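Uncharacterized protein YJL217W (Saccharomyces cerevisiae, PDB 3O12) functions in the galactose metabolic pathway of the yeast cytoplasm via the GAL83 protein and may control the level of the enolase ENO1. Local coordinates at residues T57-R61 and D108-K113; G80-T84 and T153-G157; H122-S126 and S137-Y141; V186-A190 and F202-L207. All blocks are in the same frame, centred on the assembly; numbering follows the deposited sequence. Where two conformers were deposited one is given.

Interaction 1 of 4, residues T57-R61 and D108-K113; sequences TDFWR and DGHWLK. With EDO (1,2-ethanediol), chain G; EDO (1,2-ethanediol), chain H.
Phe-59 meets Trp-111 mainly through its CB, which lies off-centre over the six-membered ring, 4.1 Å from the ring centroid, as a CH-pi contact. Its own ring swings off beyond CB and turns an edge toward the same indole, the planes at 55°. Trp-111 reaches this place because CG sits between the backbone N and the carbonyl carbon (chi1 50°); CH2 comes 3.6 Å from Phe-59 O, and a weak bond ties NE1 to Asp-108 O. Arg-61 runs alongside the 108-109 backbone: its CD is 3.7 Å from Gly-109 CA, which lies over one guanidinium face. In the guanidinium plane, a water accepts from Arg-61 NH2 (2.7 Å) and donates to Asp-108 O, while NE goes to Gly-132 O. Lys-113, extended beyond CG, brings its ammonium to Phe-59 O and, at long range, to Asp-58 OD1, though the place of NZ is doubtful. Asp-58 OD2 receives a 2.6 Å hydrogen bond from O2 of an ethanediol (chain H), whose C2 lies over one face of Trp-60. The strand axes pass 8.9 Å apart, beyond backbone pairing: side chains fill the gap between strands of one curled antiparallel sheet, consistent with the concave face of a lectin-like beta-sandwich.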
loop_
_atom_site.group_PDB
_atom_site.type_symbol
_atom_site.label_atom_id
_atom_site.label_comp_id
_atom_site.label_asym_id
_atom_site.label_seq_id
_atom_site.Cartn_x
_atom_site.Cartn_y
_atom_site.Cartn_z
ATOM N N THR A 57 6.939 12.931 1.353
ATOM C CA THR A 57 7.003 11.496 1.599
ATOM C C THR A 57 6.638 10.734 0.322
ATOM O O THR A 57 5.655 11.060 -0.345
ATOM C CB THR A 57 6.098 11.083 2.785
ATOM O OG1 THR A 57 4.788 11.635 2.613
ATOM C CG2 THR A 57 6.673 11.608 4.105
ATOM N N ASP A 58 7.451 9.744 -0.037
ATOM C CA ASP A 58 7.252 9.029 -1.302
ATOM C C ASP A 58 8.003 7.694 -1.301
ATOM O O ASP A 58 8.919 7.481 -0.503
ATOM C CB ASP A 58 7.726 9.909 -2.471
ATOM C CG ASP A 58 7.135 9.498 -3.823
ATOM O OD1 ASP A 58 6.242 8.623 -3.877
ATOM O OD2 ASP A 58 7.569 10.093 -4.838
ATOM N N PHE A 59 7.616 6.806 -2.214
ATOM C CA PHE A 59 8.338 5.563 -2.457
ATOM C C PHE A 59 8.535 5.442 -3.958
ATOM O O PHE A 59 7.559 5.375 -4.705
ATOM C CB PHE A 59 7.526 4.347 -1.986
ATOM C CG PHE A 59 7.516 4.140 -0.496
ATOM C CD1 PHE A 59 8.686 3.820 0.191
ATOM C CD2 PHE A 59 6.320 4.210 0.207
ATOM C CE1 PHE A 59 8.661 3.604 1.572
ATOM C CE2 PHE A 59 6.288 3.995 1.588
ATOM C CZ PHE A 59 7.454 3.699 2.262
ATOM N N TRP A 60 9.788 5.406 -4.395
ATOM C CA TRP A 60 10.103 5.275 -5.817
ATOM C C TRP A 60 11.557 4.870 -5.949
ATOM O O TRP A 60 12.387 5.328 -5.177
ATOM C CB TRP A 60 9.894 6.606 -6.560
ATOM C CG TRP A 60 10.034 6.451 -8.047
ATOM C CD1 TRP A 60 11.121 6.771 -8.826
ATOM C CD2 TRP A 60 9.050 5.909 -8.933
ATOM N NE1 TRP A 60 10.857 6.469 -10.148
ATOM C CE2 TRP A 60 9.595 5.936 -10.233
ATOM C CE3 TRP A 60 7.758 5.400 -8.751
ATOM C CZ2 TRP A 60 8.889 5.471 -11.347
ATOM C CZ3 TRP A 60 7.058 4.938 -9.861
ATOM C CH2 TRP A 60 7.631 4.979 -11.144
ATOM N N ARG A 61 11.873 4.025 -6.929
ATOM C CA ARG A 61 13.271 3.690 -7.193
ATOM C C ARG A 61 13.639 3.848 -8.664
ATOM O O ARG A 61 13.301 3.003 -9.495
ATOM C CB ARG A 61 13.620 2.270 -6.730
ATOM C CG ARG A 61 14.146 2.195 -5.314
ATOM C CD ARG A 61 14.671 0.799 -4.980
ATOM N NE ARG A 61 16.020 0.532 -5.477
ATOM C CZ ARG A 61 17.137 0.918 -4.863
ATOM N NH1 ARG A 61 18.319 0.616 -5.384
ATOM N NH2 ARG A 61 17.077 1.616 -3.737
ATOM N N ASP A 108 14.514 -2.045 1.043
ATOM C CA ASP A 108 14.311 -0.798 0.300
ATOM C C ASP A 108 14.385 -0.963 -1.222
ATOM O O ASP A 108 13.937 -0.086 -1.971
ATOM C CB ASP A 108 15.238 0.323 0.792
ATOM C CG ASP A 108 16.705 0.037 0.537
ATOM O OD1 ASP A 108 17.030 -0.995 -0.081
ATOM O OD2 ASP A 108 17.538 0.857 0.971
ATOM N N GLY A 109 14.910 -2.094 -1.679
ATOM C CA GLY A 109 15.033 -2.349 -3.099
ATOM C C GLY A 109 13.991 -3.293 -3.671
ATOM O O GLY A 109 13.905 -3.467 -4.874
ATOM N N HIS A 110 13.185 -3.901 -2.807
ATOM C CA HIS A 110 12.216 -4.903 -3.241
ATOM C C HIS A 110 10.928 -4.718 -2.464
ATOM O O HIS A 110 10.840 -5.063 -1.276
ATOM C CB HIS A 110 12.772 -6.312 -3.039
ATOM C CG HIS A 110 14.096 -6.510 -3.699
ATOM N ND1 HIS A 110 15.280 -6.121 -3.113
ATOM C CD2 HIS A 110 14.418 -6.990 -4.923
ATOM C CE1 HIS A 110 16.280 -6.382 -3.940
ATOM N NE2 HIS A 110 15.784 -6.915 -5.040
ATOM N N TRP A 111 9.946 -4.127 -3.137
ATOM C CA TRP A 111 8.670 -3.822 -2.516
ATOM C C TRP A 111 7.603 -3.591 -3.564
ATOM O O TRP A 111 7.891 -3.474 -4.758
ATOM C CB TRP A 111 8.777 -2.603 -1.584
ATOM C CG TRP A 111 9.442 -1.350 -2.146
ATOM C CD1 TRP A 111 10.707 -0.925 -1.896
ATOM C CD2 TRP A 111 8.847 -0.347 -2.998
ATOM N NE1 TRP A 111 10.958 0.263 -2.538
ATOM C CE2 TRP A 111 9.831 0.643 -3.222
ATOM C CE3 TRP A 111 7.588 -0.195 -3.592
ATOM C CZ2 TRP A 111 9.602 1.765 -4.025
ATOM C CZ3 TRP A 111 7.356 0.926 -4.382
ATOM C CH2 TRP A 111 8.357 1.889 -4.597
ATOM N N LEU A 112 6.360 -3.556 -3.117
ATOM C CA LEU A 112 5.226 -3.223 -3.958
ATOM C C LEU A 112 4.332 -2.296 -3.176
ATOM O O LEU A 112 4.149 -2.478 -1.974
ATOM C CB LEU A 112 4.447 -4.487 -4.330
ATOM C CG LEU A 112 3.143 -4.166 -5.075
ATOM C CD1 LEU A 112 3.005 -4.936 -6.392
ATOM C CD2 LEU A 112 1.933 -4.358 -4.159
ATOM N N LYS A 113 3.775 -1.294 -3.836
ATOM C CA LYS A 113 2.728 -0.476 -3.234
ATOM C C LYS A 113 1.535 -0.468 -4.182
ATOM O O LYS A 113 1.689 -0.572 -5.397
ATOM C CB LYS A 113 3.207 0.950 -2.939
ATOM C CG LYS A 113 3.553 1.790 -4.156
ATOM C CD LYS A 113 4.023 3.207 -3.771
ATOM C CE LYS A 113 4.362 3.992 -5.030
ATOM N NZ LYS A 113 4.661 5.444 -4.811
HETATM C C1 EDO G . 3.648 6.231 -8.110
HETATM O O1 EDO G . 2.508 6.220 -7.244
HETATM C C2 EDO G . 4.878 6.641 -7.314
HETATM O O2 EDO G . 4.612 7.802 -6.514
HETATM C C1 EDO H . 6.799 9.068 -9.629
HETATM O O1 EDO H . 6.154 10.308 -9.935
HETATM C C2 EDO H . 7.631 9.231 -8.361
HETATM O O2 EDO H . 6.756 9.463 -7.253
HETATM O O HOH W 1 15.053 2.534 -2.217
#

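Interaction 2 of 4, residues G80-T84 and T153-G157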
loop_
_atom_site.group_PDB
_atom_site.type_symbol
_atom_site.label_atom_id
_atom_site.label_comp_id
_atom_site.label_asym_id
_atom_site.label_seq_id
_atom_site.Cartn_x
_atom_site.Cartn_y
_atom_site.Cartn_z
ATOM N N GLY A 80 5.145 -14.822 7.440
ATOM C CA GLY A 80 5.991 -15.925 7.030
ATOM C C GLY A 80 6.252 -15.898 5.529
ATOM O O GLY A 80 6.219 -14.837 4.897
ATOM N N SER A 81 6.486 -17.068 4.942
ATOM C CA SER A 81 6.969 -17.123 3.559
ATOM C C SER A 81 5.879 -17.016 2.506
ATOM O O SER A 81 6.174 -16.944 1.303
ATOM C CB SER A 81 7.786 -18.394 3.330
ATOM O OG SER A 81 6.996 -19.544 3.545
ATOM N N ALA A 82 4.632 -17.020 2.952
ATOM C CA ALA A 82 3.476 -16.846 2.078
ATOM C C ALA A 82 2.345 -16.273 2.911
ATOM O O ALA A 82 2.226 -16.578 4.105
ATOM C CB ALA A 82 3.062 -18.170 1.489
ATOM N N PHE A 83 1.505 -15.444 2.302
ATOM C CA PHE A 83 0.425 -14.818 3.051
ATOM C C PHE A 83 -0.655 -14.253 2.144
ATOM O O PHE A 83 -0.419 -14.031 0.961
ATOM C CB PHE A 83 0.978 -13.674 3.922
ATOM C CG PHE A 83 1.435 -12.479 3.128
ATOM C CD1 PHE A 83 0.552 -11.465 2.795
ATOM C CD2 PHE A 83 2.748 -12.390 2.687
ATOM C CE1 PHE A 83 0.971 -10.380 2.042
ATOM C CE2 PHE A 83 3.181 -11.307 1.943
ATOM C CZ PHE A 83 2.300 -10.304 1.608
ATOM N N THR A 84 -1.830 -14.017 2.727
ATOM C CA THR A 84 -2.853 -13.153 2.155
ATOM C C THR A 84 -3.193 -12.086 3.195
ATOM O O THR A 84 -3.421 -12.398 4.376
ATOM C CB THR A 84 -4.120 -13.933 1.775
ATOM O OG1 THR A 84 -3.814 -14.842 0.710
ATOM C CG2 THR A 84 -5.211 -12.985 1.317
ATOM N N THR A 153 -1.930 -11.223 -2.073
ATOM C CA THR A 153 -1.441 -12.561 -1.785
ATOM C C THR A 153 -0.050 -12.719 -2.369
ATOM O O THR A 153 0.179 -12.387 -3.537
ATOM C CB THR A 153 -2.366 -13.622 -2.385
ATOM O OG1 THR A 153 -3.678 -13.467 -1.829
ATOM C CG2 THR A 153 -1.853 -15.019 -2.086
ATOM N N VAL A 154 0.887 -13.202 -1.565
ATOM C CA VAL A 154 2.212 -13.561 -2.054
ATOM C C VAL A 154 2.479 -15.007 -1.691
ATOM O O VAL A 154 2.380 -15.391 -0.521
ATOM C CB VAL A 154 3.323 -12.686 -1.439
ATOM C CG1 VAL A 154 4.691 -13.215 -1.864
ATOM C CG2 VAL A 154 3.159 -11.235 -1.863
ATOM N N GLU A 155 2.816 -15.815 -2.687
ATOM C CA GLU A 155 3.068 -17.226 -2.477
ATOM C C GLU A 155 3.848 -17.748 -3.665
ATOM O O GLU A 155 3.548 -17.405 -4.818
ATOM C CB GLU A 155 1.746 -17.987 -2.349
ATOM C CG GLU A 155 1.891 -19.468 -2.044
ATOM C CD GLU A 155 0.539 -20.160 -1.879
ATOM O OE1 GLU A 155 -0.462 -19.654 -2.430
ATOM O OE2 GLU A 155 0.489 -21.210 -1.206
ATOM N N LYS A 156 4.855 -18.565 -3.382
ATOM C CA LYS A 156 5.653 -19.209 -4.420
ATOM C C LYS A 156 6.139 -18.228 -5.485
ATOM O O LYS A 156 6.109 -18.525 -6.688
ATOM C CB LYS A 156 4.879 -20.369 -5.051
ATOM C CG LYS A 156 4.575 -21.504 -4.077
ATOM C CD LYS A 156 3.694 -22.568 -4.723
ATOM C CE LYS A 156 2.350 -21.984 -5.147
ATOM N NZ LYS A 156 1.448 -23.004 -5.756
ATOM N N GLY A 157 6.603 -17.066 -5.041
ATOM C CA GLY A 157 7.243 -16.113 -5.938
ATOM C C GLY A 157 6.293 -15.363 -6.851
ATOM O O GLY A 157 6.708 -14.816 -7.882
HETATM O O HOH W 2 5.814 -19.058 -0.703
#
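Residues 83-84 and 153-154 run antiparallel as neighbouring strands of the seven-strand sheet of a beta-sandwich. Phe-83 and Val-154 form a hydrogen-bonded pair: Phe-83 N donates to Val-154 O at 3.0 Å, and Val-154 N returns the bond to Phe-83 O over the same length. Thr-84 and Thr-153 follow as a non-hydrogen-bonded pair, their CA atoms 4.2 Å apart. Before Phe-83 the strands begin to part, though Ala-82 CA still gives a CA-H...O contact to Val-154 O. On one face of the sheet the Phe-83 ring leans across to Val-154, placing CE2 3.7 Å from the valine CB and CZ near CG2; a chi1 of 70° turns the ring this way, and Tyr-184 and Leu-159 also touch the valine. The opposite face carries the two threonines. Each holds its hydroxyl beside its own backbone N, and Thr-84 OG1 meets Thr-153 OG1 in a 2.9 Å hydrogen bond of undecided direction, each methyl packing against the other's oxygen. Nearby, Ala-82 CB rests 3.9 Å from CG of the extended Glu-155, with Pro-210 touching both. Where the backbones separate, a water closes the ladder, donating to Ser-81 O and accepting from Lys-156 N, each at 2.9 Å.

Interaction 3 of 4, residues H122-S126 and S137-Y141. With EDO (1,2-ethanediol), chain F.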
loop_
_atom_site.group_PDB
_atom_site.type_symbol
_atom_site.label_atom_id
_atom_site.label_comp_id
_atom_site.label_asym_id
_atom_site.label_seq_id
_atom_site.Cartn_x
_atom_site.Cartn_y
_atom_site.Cartn_z
ATOM N N HIS A 122 -7.364 12.244 -12.518
ATOM C CA HIS A 122 -8.335 11.657 -11.597
ATOM C C HIS A 122 -7.735 10.879 -10.430
ATOM O O HIS A 122 -6.512 10.772 -10.285
ATOM C CB HIS A 122 -9.261 10.711 -12.363
ATOM C CG HIS A 122 -9.597 11.175 -13.745
ATOM N ND1 HIS A 122 -10.833 11.686 -14.078
ATOM C CD2 HIS A 122 -8.860 11.203 -14.881
ATOM C CE1 HIS A 122 -10.842 12.010 -15.360
ATOM N NE2 HIS A 122 -9.657 11.726 -15.869
ATOM N N ALA A 123 -8.624 10.339 -9.602
ATOM C CA ALA A 123 -8.241 9.315 -8.636
ATOM C C ALA A 123 -7.938 8.052 -9.428
ATOM O O ALA A 123 -8.797 7.533 -10.156
ATOM C CB ALA A 123 -9.350 9.068 -7.647
HETATM N N MSE A 124 -6.703 7.589 -9.316
HETATM C CA MSE A 124 -6.225 6.454 -10.086
HETATM C C MSE A 124 -6.007 5.257 -9.183
HETATM O O MSE A 124 -5.497 5.401 -8.079
HETATM C CB MSE A 124 -4.888 6.805 -10.727
HETATM C CG MSE A 124 -4.943 8.036 -11.597
HETATM SE SE MSE A 124 -5.711 7.646 -13.339
HETATM C CE MSE A 124 -4.141 6.913 -14.205
ATOM N N LEU A 125 -6.411 4.081 -9.650
ATOM C CA LEU A 125 -5.960 2.843 -9.032
ATOM C C LEU A 125 -4.594 2.544 -9.622
ATOM O O LEU A 125 -4.433 2.394 -10.831
ATOM C CB LEU A 125 -6.934 1.696 -9.303
ATOM C CG LEU A 125 -6.638 0.402 -8.531
ATOM C CD1 LEU A 125 -6.712 0.632 -7.039
ATOM C CD2 LEU A 125 -7.586 -0.709 -8.952
ATOM N N SER A 126 -3.609 2.456 -8.746
ATOM C CA SER A 126 -2.215 2.436 -9.144
ATOM C C SER A 126 -1.466 1.364 -8.382
ATOM O O SER A 126 -1.778 1.068 -7.224
ATOM C CB SER A 126 -1.605 3.804 -8.836
ATOM O OG SER A 126 -0.212 3.827 -9.064
ATOM N N SER A 137 2.003 0.956 -12.857
ATOM C CA SER A 137 0.832 0.840 -13.714
ATOM C C SER A 137 -0.319 1.596 -13.085
ATOM O O SER A 137 -0.451 1.621 -11.859
ATOM C CB SER A 137 0.444 -0.623 -13.916
ATOM O OG SER A 137 -0.571 -0.733 -14.902
ATOM N N THR A 138 -1.154 2.209 -13.910
ATOM C CA THR A 138 -2.223 3.028 -13.387
ATOM C C THR A 138 -3.383 3.084 -14.340
ATOM O O THR A 138 -3.219 2.911 -15.551
ATOM C CB THR A 138 -1.706 4.449 -13.086
ATOM O OG1 THR A 138 -2.684 5.162 -12.314
ATOM C CG2 THR A 138 -1.392 5.197 -14.389
ATOM N N ALA A 139 -4.557 3.327 -13.773
ATOM C CA ALA A 139 -5.767 3.504 -14.550
ATOM C C ALA A 139 -6.782 4.269 -13.712
ATOM O O ALA A 139 -6.737 4.237 -12.491
ATOM C CB ALA A 139 -6.326 2.151 -14.955
ATOM N N VAL A 140 -7.705 4.965 -14.362
ATOM C CA VAL A 140 -8.749 5.660 -13.612
ATOM C C VAL A 140 -9.551 4.649 -12.800
ATOM O O VAL A 140 -9.934 3.604 -13.323
ATOM C CB VAL A 140 -9.695 6.423 -14.560
ATOM C CG1 VAL A 140 -10.785 7.135 -13.769
ATOM C CG2 VAL A 140 -8.904 7.408 -15.397
ATOM N N TYR A 141 -9.787 4.943 -11.520
ATOM C CA TYR A 141 -10.543 4.034 -10.662
ATOM C C TYR A 141 -12.044 4.253 -10.805
ATOM O O TYR A 141 -12.523 5.383 -10.714
ATOM C CB TYR A 141 -10.129 4.204 -9.198
ATOM C CG TYR A 141 -10.806 3.243 -8.242
ATOM C CD1 TYR A 141 -10.746 1.867 -8.443
ATOM C CD2 TYR A 141 -11.489 3.711 -7.124
ATOM C CE1 TYR A 141 -11.362 0.982 -7.557
ATOM C CE2 TYR A 141 -12.100 2.839 -6.232
ATOM C CZ TYR A 141 -12.028 1.476 -6.452
ATOM O OH TYR A 141 -12.640 0.606 -5.579
HETATM C C1 EDO F . 0.226 3.321 -4.803
HETATM O O1 EDO F . -0.941 4.156 -4.846
HETATM C C2 EDO F . 0.715 3.003 -6.213
HETATM O O2 EDO F . 1.142 4.214 -6.838
#
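A beta hairpin made of strands 122-131 and 134-140, at the edge of the nine-strand sheet, holds this contact in the half away from its turn. Leu-125 and Ala-139 are the hydrogen-bonded pair: Leu-125 N donates to Ala-139 O at 2.9 Å, and Ala-139 N returns the bond to Leu-125 O. Beyond Val-140 the chain keeps one more link, an almost straight bond (174° at the hydrogen) from Tyr-141 N to Ala-123 O. The strand axes make an angle of 138°. At the Met-124/Val-140 pair the side chains diverge, although the CA atoms are 4.4 Å apart. Met-124, a selenomethionine, folds back over the neighbouring strand: bends at chi2 and chi3 lay SE 3.8 Å from Val-140 CG2 and carry CE onto Thr-138, whose side chain the selenomethionine crosses at about a right angle. There the packing is tight, with CE only 3.2 Å from Thr-138 CG2. Val-140 CG2 also touches CD2 of the His-122 ring. From the other face of the hairpin, Tyr-141 sets CD1 against Leu-125 CB, and both side chains reach Val-163 of the second sheet. Ser-126, paired with Thr-138, turns OG away from its partner: it is bonded to Trp-136 NE1 and lies 2.6 Å from O2 of an ethanediol (chain F), either hydroxyl being the possible donor.

Interaction 4 of 4, residues V186-A190 and F202-L207; sequences VGPMA and FSEWSL
Pro-188 packs over one face of the Phe-202 ring: its CB sits squarely over the centre of the phenyl group, 3.4 Å from its centroid and 6° off the ring normal, a well-aligned CH-pi contact. The proline CG reaches the rim near Phe-202 CG at 3.7 Å. A chi1 of -60° on Phe-202 sets CG anti to its carbonyl carbon and lays the ring flat under the proline. The far end of the ring slides past, its CZ coming 3.4 Å from Met-189 O; that oxygen, like Ala-190 CB, lies at the ring edge near the ring plane. Leu-51 touches both Phe-202 and Ala-190 from the neighbouring strand. These residues belong to the hydrophobic core of a beta-sandwich: 186-190 is a strand of the nine-strand sheet, 202-207 of the seven-strand sheet, and their axes run nearly antiparallel 8.7 Å apart, with side chains bridging the interior. Trp-205 makes the second crossing. The left-handed backbone of Glu-204 interrupts the regular strand, so that Trp-205, three residues on from Phe-202, also points inward. The outer corner of its benzo ring does the touching: CH2 is 3.5 Å from Val-186 O and 3.7 Å from Gly-187 CA, where the strand has no side chain. Val-186 CG1 approaches the indole at its edge, in plane, and also meets Leu-207 CD1 at 4.0 Å. The indole NE1 bonds to Thr-28 O, while Leu-30 packs against both Trp-205 and Pro-188.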
loop_
_atom_site.group_PDB
_atom_site.type_symbol
_atom_site.label_atom_id
_atom_site.label_comp_id
_atom_site.label_asym_id
_atom_site.label_seq_id
_atom_site.Cartn_x
_atom_site.Cartn_y
_atom_site.Cartn_z
ATOM N N VAL A 186 3.945 -6.454 5.481
ATOM C CA VAL A 186 2.778 -6.014 4.728
ATOM C C VAL A 186 1.899 -5.140 5.607
ATOM O O VAL A 186 1.767 -5.375 6.812
ATOM C CB VAL A 186 1.987 -7.226 4.127
ATOM C CG1 VAL A 186 1.473 -8.169 5.217
ATOM C CG2 VAL A 186 0.838 -6.749 3.226
ATOM N N GLY A 187 1.296 -4.117 5.023
ATOM C CA GLY A 187 0.472 -3.230 5.818
ATOM C C GLY A 187 0.196 -1.885 5.172
ATOM O O GLY A 187 0.630 -1.612 4.046
ATOM N N PRO A 188 -0.555 -1.032 5.865
ATOM C CA PRO A 188 -0.913 0.313 5.411
ATOM C C PRO A 188 0.267 1.128 4.889
ATOM O O PRO A 188 1.362 1.119 5.452
ATOM C CB PRO A 188 -1.480 0.955 6.687
ATOM C CG PRO A 188 -2.099 -0.194 7.373
ATOM C CD PRO A 188 -1.084 -1.298 7.215
HETATM N N MSE A 189 0.015 1.864 3.812
HETATM C CA MSE A 189 0.993 2.784 3.274
HETATM C C MSE A 189 0.287 4.090 2.911
HETATM O O MSE A 189 -0.860 4.078 2.476
HETATM C CB MSE A 189 1.634 2.125 2.043
HETATM C CG MSE A 189 2.487 2.989 1.144
HETATM SE SE MSE A 189 1.512 4.013 -0.205
HETATM C CE MSE A 189 0.389 2.681 -1.087
ATOM N N ALA A 190 0.969 5.219 3.100
ATOM C CA ALA A 190 0.443 6.504 2.641
ATOM C C ALA A 190 1.586 7.480 2.377
ATOM O O ALA A 190 2.582 7.488 3.108
ATOM C CB ALA A 190 -0.543 7.081 3.659
ATOM N N PHE A 202 -7.111 3.397 8.282
ATOM C CA PHE A 202 -7.016 2.001 7.897
ATOM C C PHE A 202 -7.724 1.141 8.927
ATOM O O PHE A 202 -7.600 1.380 10.126
ATOM C CB PHE A 202 -5.552 1.568 7.813
ATOM C CG PHE A 202 -4.739 2.346 6.812
ATOM C CD1 PHE A 202 -4.640 1.923 5.488
ATOM C CD2 PHE A 202 -4.076 3.507 7.189
ATOM C CE1 PHE A 202 -3.890 2.651 4.563
ATOM C CE2 PHE A 202 -3.321 4.233 6.270
ATOM C CZ PHE A 202 -3.232 3.810 4.958
ATOM N N SER A 203 -8.460 0.138 8.460
ATOM C CA SER A 203 -9.223 -0.720 9.357
ATOM C C SER A 203 -9.491 -2.066 8.707
ATOM O O SER A 203 -9.063 -2.308 7.577
ATOM C CB SER A 203 -10.542 -0.047 9.750
ATOM O OG SER A 203 -11.392 0.110 8.610
ATOM N N GLU A 204 -10.199 -2.946 9.401
ATOM C CA GLU A 204 -10.570 -4.249 8.836
ATOM C C GLU A 204 -9.371 -5.018 8.304
ATOM O O GLU A 204 -9.410 -5.613 7.230
ATOM C CB GLU A 204 -11.669 -4.098 7.776
ATOM C CG GLU A 204 -12.891 -3.376 8.350
ATOM C CD GLU A 204 -14.107 -3.410 7.454
ATOM O OE1 GLU A 204 -14.130 -4.191 6.479
ATOM O OE2 GLU A 204 -15.049 -2.655 7.769
ATOM N N TRP A 205 -8.306 -5.014 9.089
ATOM C CA TRP A 205 -7.094 -5.749 8.777
ATOM C C TRP A 205 -7.243 -7.242 8.980
ATOM O O TRP A 205 -7.826 -7.700 9.974
ATOM C CB TRP A 205 -5.976 -5.278 9.714
ATOM C CG TRP A 205 -4.682 -6.017 9.535
ATOM C CD1 TRP A 205 -4.128 -6.929 10.386
ATOM C CD2 TRP A 205 -3.791 -5.909 8.422
ATOM N NE1 TRP A 205 -2.934 -7.386 9.875
ATOM C CE2 TRP A 205 -2.707 -6.774 8.671
ATOM C CE3 TRP A 205 -3.807 -5.160 7.236
ATOM C CZ2 TRP A 205 -1.640 -6.913 7.781
ATOM C CZ3 TRP A 205 -2.743 -5.303 6.355
ATOM C CH2 TRP A 205 -1.683 -6.173 6.635
ATOM N N SER A 206 -6.673 -8.009 8.063
ATOM C CA SER A 206 -6.600 -9.458 8.208
ATOM C C SER A 206 -5.311 -9.957 7.570
ATOM O O SER A 206 -4.982 -9.544 6.453
ATOM C CB SER A 206 -7.809 -10.118 7.538
ATOM O OG SER A 206 -7.840 -11.513 7.794
ATOM N N LEU A 207 -4.594 -10.840 8.251
ATOM C CA LEU A 207 -3.380 -11.439 7.720
ATOM C C LEU A 207 -3.384 -12.922 8.039
ATOM O O LEU A 207 -3.482 -13.309 9.215
ATOM C CB LEU A 207 -2.141 -10.773 8.317
ATOM C CG LEU A 207 -0.790 -11.422 8.011
ATOM C CD1 LEU A 207 -0.504 -11.361 6.521
ATOM C CD2 LEU A 207 0.331 -10.748 8.795
#

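Overall arrangement
Interaction 4 spans the two sheets and touches two of the other contacts. Toward interaction 1 its Met-189 packs against both Phe-59 and Lys-113, with CE 3.8 Å from Lys-113 CB; toward interaction 2, Phe-83 CB meets Leu-207 CD1 and Phe-83 CE1 meets Val-186 CG2, each at 3.8 Å. Interactions 1 and 3 share the nine-strand sheet through adjacent strands 110-119 and 122-131, their nearest atoms about 4 Å apart. Interactions 2 and 3 are the most distant pair, centres about 25 Å apart. Glu-117 bonds an ethanediol beside interaction 1 and, weakly, Ser-126 OG of interaction 3; the ethanediols, probably from the crystallisation liquor, may mark a pocket.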